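Local coordinates for protein extracellular invertase (Aspergillus kawachii, PDB 5XH8) that probably splits sucrose at its beta-fructofuranoside bond and, as a family 32 enzyme with high transfructosylation activity, passes fructosyl units on to build fructooligosaccharides such as 1-kestose, at residues Lys324-Thr329 and Pro339-Ser344; Pro373-Val378 and Ala419-Ala424. All coordinates share one frame; numbering follows the deposited sequence.

Contact 1: residues Lys324-Thr329 and Pro339-Ser344; sequences KVLPST and PDRFIS
The ring of F342 carries the backbone of K324 on one face: K324 N stands 3.5 Å above the ring plane, displaced toward the rim. F342 CG is anti to its own backbone N (chi1 -171°), which swings the ring to the side of its carbonyl carbon and over the backbone of K324, and F253 stacks on the same ring. The second flat group, the guanidinium of R341, receives a water in its plane at the edge, 3.0 Å from R341 NE. That water donates to both L326 O and P339 O, tying the arginine to the two backbones. L326 and R341 run side by side in the same direction, and L326 CD2 packs obliquely against the guanidinium, 3.4 Å from R341 NH2, while the same methyl lies 3.9 Å from I343 CG1. The side chains project from the two faces of a twisted antiparallel pair, V325 and F342 on one, K324, L326, R341 and I343 on the other. K324 with I343 and L326 with R341 are hydrogen-bonded pairs, flanking the non-hydrogen-bonded pair V325 and F342. L326 N to R341 O is nearly straight at 2.8 Å, although the donor stands above the carbonyl plane. Where the strands end, the carboxylate of D340 takes over: its OD1 uses the anti lone pair to accept from S328 N at 2.9 Å, with an N-H...O angle of 177°. A side chain thus continues the ladder into a loop. L326 O accepts from R341 N as well as from the water. Beyond the segments R341 meets S333 OG, E421 and E375, and the two carboxylates would be expected to stabilise the buried cation.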
loop_
_atom_site.group_PDB
_atom_site.type_symbol
_atom_site.label_atom_id
_atom_site.label_comp_id
_atom_site.label_asym_id
_atom_site.label_seq_id
_atom_site.Cartn_x
_atom_site.Cartn_y
_atom_site.Cartn_z
ATOM N N LYS A 324 19.258 19.543 8.902
ATOM C CA LYS A 324 18.187 20.368 8.391
ATOM C C LYS A 324 18.697 21.778 8.184
ATOM O O LYS A 324 19.532 22.258 8.947
ATOM C CB LYS A 324 17.029 20.413 9.393
ATOM C CG LYS A 324 15.710 20.951 8.860
ATOM C CD LYS A 324 15.104 20.016 7.807
ATOM C CE LYS A 324 13.648 20.354 7.462
ATOM N NZ LYS A 324 13.141 19.351 6.475
ATOM N N VAL A 325 18.131 22.442 7.186
ATOM C CA VAL A 325 18.298 23.870 6.987
ATOM C C VAL A 325 17.769 24.605 8.195
ATOM O O VAL A 325 16.652 24.349 8.658
ATOM C CB VAL A 325 17.523 24.365 5.731
ATOM C CG1 VAL A 325 17.562 25.891 5.632
ATOM C CG2 VAL A 325 18.143 23.741 4.498
ATOM N N LEU A 326 18.582 25.517 8.715
ATOM C CA LEU A 326 18.160 26.415 9.799
ATOM C C LEU A 326 18.300 27.840 9.269
ATOM O O LEU A 326 19.429 28.299 9.043
ATOM C CB LEU A 326 19.059 26.211 11.042
ATOM C CG LEU A 326 18.800 27.112 12.252
ATOM C CD1 LEU A 326 17.422 26.855 12.864
ATOM C CD2 LEU A 326 19.907 26.957 13.299
ATOM N N PRO A 327 17.174 28.529 9.038
ATOM C CA PRO A 327 17.345 29.844 8.423
ATOM C C PRO A 327 17.864 30.915 9.391
ATOM O O PRO A 327 17.636 30.852 10.617
ATOM C CB PRO A 327 15.936 30.184 7.906
ATOM C CG PRO A 327 15.026 29.415 8.774
ATOM C CD PRO A 327 15.753 28.157 9.147
ATOM N N SER A 328 18.501 31.918 8.804
ATOM C CA SER A 328 18.963 33.118 9.525
ATOM C C SER A 328 17.859 33.796 10.324
ATOM O O SER A 328 18.137 34.427 11.328
ATOM C CB SER A 328 19.562 34.136 8.539
ATOM O OG SER A 328 18.541 34.738 7.758
ATOM N N THR A 329 16.617 33.644 9.884
ATOM C CA THR A 329 15.458 34.178 10.583
ATOM C C THR A 329 15.003 33.388 11.799
ATOM O O THR A 329 14.107 33.842 12.519
ATOM C CB THR A 329 14.260 34.231 9.644
ATOM O OG1 THR A 329 13.990 32.910 9.154
ATOM C CG2 THR A 329 14.561 35.202 8.452
ATOM N N PRO A 339 24.206 33.324 9.560
ATOM C CA PRO A 339 23.505 33.251 8.296
ATOM C C PRO A 339 22.713 31.918 8.235
ATOM O O PRO A 339 22.679 31.163 9.237
ATOM C CB PRO A 339 24.638 33.269 7.283
ATOM C CG PRO A 339 25.724 32.527 7.969
ATOM C CD PRO A 339 25.599 32.860 9.430
ATOM N N ASP A 340 22.077 31.648 7.095
ATOM C CA ASP A 340 21.423 30.336 6.872
ATOM C C ASP A 340 22.460 29.237 7.103
ATOM O O ASP A 340 23.619 29.349 6.680
ATOM C CB ASP A 340 20.897 30.190 5.452
ATOM C CG ASP A 340 19.773 31.154 5.101
ATOM O OD1 ASP A 340 19.020 31.654 5.957
ATOM O OD2 ASP A 340 19.630 31.362 3.886
ATOM N N ARG A 341 22.057 28.182 7.803
ATOM C CA ARG A 341 22.975 27.084 8.139
ATOM C C ARG A 341 22.349 25.762 7.774
ATOM O O ARG A 341 21.154 25.700 7.535
ATOM C CB ARG A 341 23.291 27.116 9.630
ATOM C CG ARG A 341 24.207 28.268 10.015
ATOM C CD ARG A 341 24.487 28.275 11.483
ATOM N NE ARG A 341 23.358 28.749 12.272
ATOM C CZ ARG A 341 23.330 28.771 13.606
ATOM N NH1 ARG A 341 24.357 28.310 14.313
ATOM N NH2 ARG A 341 22.273 29.254 14.235
ATOM N N PHE A 342 23.184 24.730 7.687
ATOM C CA PHE A 342 22.756 23.354 7.672
ATOM C C PHE A 342 23.332 22.673 8.922
ATOM O O PHE A 342 24.551 22.475 9.031
ATOM C CB PHE A 342 23.215 22.625 6.414
ATOM C CG PHE A 342 22.607 21.252 6.280
ATOM C CD1 PHE A 342 21.334 21.096 5.747
ATOM C CD2 PHE A 342 23.293 20.124 6.720
ATOM C CE1 PHE A 342 20.761 19.840 5.649
ATOM C CE2 PHE A 342 22.726 18.868 6.626
ATOM C CZ PHE A 342 21.456 18.726 6.104
ATOM N N ILE A 343 22.443 22.338 9.863
ATOM C CA ILE A 343 22.826 21.751 11.142
ATOM C C ILE A 343 22.570 20.253 11.052
ATOM O O ILE A 343 21.442 19.841 10.737
ATOM C CB ILE A 343 21.994 22.363 12.281
ATOM C CG1 ILE A 343 22.064 23.908 12.261
ATOM C CG2 ILE A 343 22.386 21.755 13.639
ATOM C CD1 ILE A 343 23.467 24.498 12.317
ATOM N N SER A 344 23.603 19.447 11.303
ATOM C CA SER A 344 23.521 17.987 11.317
ATOM C C SER A 344 23.794 17.399 12.718
ATOM O O SER A 344 24.786 17.768 13.390
ATOM C CB SER A 344 24.548 17.401 10.358
ATOM O OG SER A 344 24.329 16.019 10.182
HETATM O O HOH W 1 21.031 29.742 10.621
#

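Contact 2: residues Pro373-Val378 and Ala419-Ala424; sequences PRELRV and ARETKA
With CG of R420 set between its backbone N and carbonyl carbon (chi1 68°) and a further bend at chi3, the arginine curls so that its NE and its own backbone N both reach E375 OE2. The glutamate meets it with an extended chain, its CG anti to the carbonyl carbon (chi1 -74°). The two side chains cross at about a right angle, and R420 grips the carboxylate side-on in a salt bridge: NH2 gives a nearly straight bond of 2.9 Å to E375 OE1, while NE donates to the syn lone pair of E375 OE2 at 3.0 Å. The carboxylate and guanidinium planes are 37° apart. E375 OE2 also accepts R420 N, 2.9 Å away and well above the carboxylate plane. Next to this polar group, A419 N donates to P373 O at 2.8 Å, and A419 CB rests 4.1 Å from P373 CB. P373 CG, from the pyrrolidine ring, touches T422 OG1 at 3.5 Å, the hydroxyl being hydrogen-bonded to L73 O. A419 occupies the N-cap position, so a strand glutamate reaching a first-turn amide of helix 420-426 is an example of helix N-terminal capping from a distant part of the chain, here where the family 32 propeller region leads into the C-terminal beta-sandwich region.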
loop_
_atom_site.group_PDB
_atom_site.type_symbol
_atom_site.label_atom_id
_atom_site.label_comp_id
_atom_site.label_asym_id
_atom_site.label_seq_id
_atom_site.Cartn_x
_atom_site.Cartn_y
_atom_site.Cartn_z
ATOM N N PRO A 373 25.314 19.283 17.818
ATOM C CA PRO A 373 24.905 19.782 16.509
ATOM C C PRO A 373 26.118 20.328 15.785
ATOM O O PRO A 373 26.945 21.019 16.417
ATOM C CB PRO A 373 23.929 20.916 16.846
ATOM C CG PRO A 373 24.231 21.296 18.264
ATOM C CD PRO A 373 24.677 20.021 18.920
ATOM N N ARG A 374 26.233 20.030 14.490
ATOM C CA ARG A 374 27.373 20.470 13.692
ATOM C C ARG A 374 26.908 21.357 12.521
ATOM O O ARG A 374 25.932 21.033 11.824
ATOM C CB ARG A 374 28.149 19.283 13.160
ATOM C CG ARG A 374 28.840 18.494 14.249
ATOM C CD ARG A 374 29.444 17.187 13.805
ATOM N NE ARG A 374 29.993 16.511 14.989
ATOM C CZ ARG A 374 30.520 15.292 15.016
ATOM N NH1 ARG A 374 30.590 14.540 13.930
ATOM N NH2 ARG A 374 30.981 14.825 16.163
ATOM N N GLU A 375 27.600 22.489 12.355
ATOM C CA GLU A 375 27.494 23.333 11.163
ATOM C C GLU A 375 28.299 22.705 10.041
ATOM O O GLU A 375 29.448 22.293 10.249
ATOM C CB GLU A 375 27.974 24.776 11.447
ATOM C CG GLU A 375 26.987 25.564 12.265
ATOM C CD GLU A 375 27.486 26.946 12.641
ATOM O OE1 GLU A 375 28.325 27.454 11.905
ATOM O OE2 GLU A 375 27.020 27.541 13.641
ATOM N N LEU A 376 27.662 22.576 8.868
ATOM C CA LEU A 376 28.347 22.136 7.661
ATOM C C LEU A 376 28.465 23.313 6.687
ATOM O O LEU A 376 27.510 24.113 6.529
ATOM C CB LEU A 376 27.617 20.973 7.005
ATOM C CG LEU A 376 27.382 19.729 7.857
ATOM C CD1 LEU A 376 26.826 18.621 6.963
ATOM C CD2 LEU A 376 28.633 19.249 8.576
ATOM N N ARG A 377 29.641 23.440 6.072
ATOM C CA ARG A 377 29.913 24.535 5.104
ATOM C C ARG A 377 31.046 24.125 4.182
ATOM O O ARG A 377 31.737 23.141 4.444
ATOM C CB ARG A 377 30.254 25.846 5.828
ATOM C CG ARG A 377 31.628 25.885 6.504
ATOM C CD ARG A 377 31.809 27.129 7.366
ATOM N NE ARG A 377 33.159 27.237 7.932
ATOM C CZ ARG A 377 34.267 27.598 7.258
ATOM N NH1 ARG A 377 34.249 27.861 5.940
ATOM N NH2 ARG A 377 35.432 27.649 7.908
ATOM N N VAL A 378 31.246 24.888 3.108
ATOM C CA VAL A 378 32.383 24.622 2.222
ATOM C C VAL A 378 33.618 25.215 2.898
ATOM O O VAL A 378 33.593 26.371 3.282
ATOM C CB VAL A 378 32.194 25.206 0.798
ATOM C CG1 VAL A 378 33.380 24.829 -0.081
ATOM C CG2 VAL A 378 30.922 24.666 0.175
ATOM N N ALA A 419 28.218 23.554 16.173
ATOM C CA ALA A 419 27.379 24.728 15.955
ATOM C C ALA A 419 27.749 25.850 16.931
ATOM O O ALA A 419 28.017 25.602 18.128
ATOM C CB ALA A 419 25.918 24.377 16.092
ATOM N N ARG A 420 27.737 27.081 16.424
ATOM C CA ARG A 420 28.422 28.182 17.111
ATOM C C ARG A 420 27.936 28.409 18.529
ATOM O O ARG A 420 28.765 28.551 19.444
ATOM C CB ARG A 420 28.430 29.476 16.287
ATOM C CG ARG A 420 27.083 30.165 16.093
ATOM C CD ARG A 420 27.134 31.161 14.935
ATOM N NE ARG A 420 27.530 30.480 13.701
ATOM C CZ ARG A 420 27.798 31.080 12.537
ATOM N NH1 ARG A 420 27.674 32.399 12.400
ATOM N NH2 ARG A 420 28.173 30.350 11.506
ATOM N N GLU A 421 26.616 28.380 18.720
ATOM C CA GLU A 421 26.023 28.677 20.016
ATOM C C GLU A 421 26.282 27.564 21.046
ATOM O O GLU A 421 26.456 27.833 22.249
ATOM C CB GLU A 421 24.534 28.914 19.899
ATOM C CG GLU A 421 24.147 29.986 18.892
ATOM C CD GLU A 421 23.767 29.451 17.513
ATOM O OE1 GLU A 421 24.320 28.417 17.071
ATOM O OE2 GLU A 421 22.925 30.087 16.845
ATOM N N THR A 422 26.300 26.323 20.564
ATOM C CA THR A 422 26.660 25.182 21.389
ATOM C C THR A 422 28.138 25.232 21.792
ATOM O O THR A 422 28.465 24.943 22.943
ATOM C CB THR A 422 26.330 23.858 20.676
ATOM O OG1 THR A 422 24.913 23.733 20.620
ATOM C CG2 THR A 422 26.907 22.661 21.419
ATOM N N LYS A 423 29.028 25.562 20.856
ATOM C CA LYS A 423 30.437 25.682 21.196
ATOM C C LYS A 423 30.671 26.746 22.300
ATOM O O LYS A 423 31.421 26.492 23.263
ATOM C CB LYS A 423 31.293 25.978 19.966
ATOM C CG LYS A 423 32.775 26.007 20.286
ATOM C CD LYS A 423 33.637 26.196 19.055
ATOM C CE LYS A 423 35.111 26.030 19.411
ATOM N NZ LYS A 423 35.919 26.530 18.273
ATOM N N ALA A 424 30.014 27.902 22.168
ATOM C CA ALA A 424 30.149 28.965 23.166
ATOM C C ALA A 424 29.629 28.495 24.527
ATOM O O ALA A 424 30.244 28.795 25.563
ATOM C CB ALA A 424 29.417 30.231 22.727
#

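Along the chain the two contacts come in series, contact 1 closing before contact 2 opens, and their centres lie about 10 Å apart, on the same side of the chain's centre. They share one mixed sheet, in which strand 341-348 pairs with 318-326 on one side and with 366-385 on the other. R341 joins them directly: its NH1 is 2.8 Å from E421 OE1 and 2.9 Å from E375 OE2, salt bridges to helix and strand alike. I343 CG2 also packs against P373 CB. Contact 1 lies within the sheet, while contact 2 holds helix 420-426 against strand 366-385 of the same sheet, at the passage from propeller to sandwich.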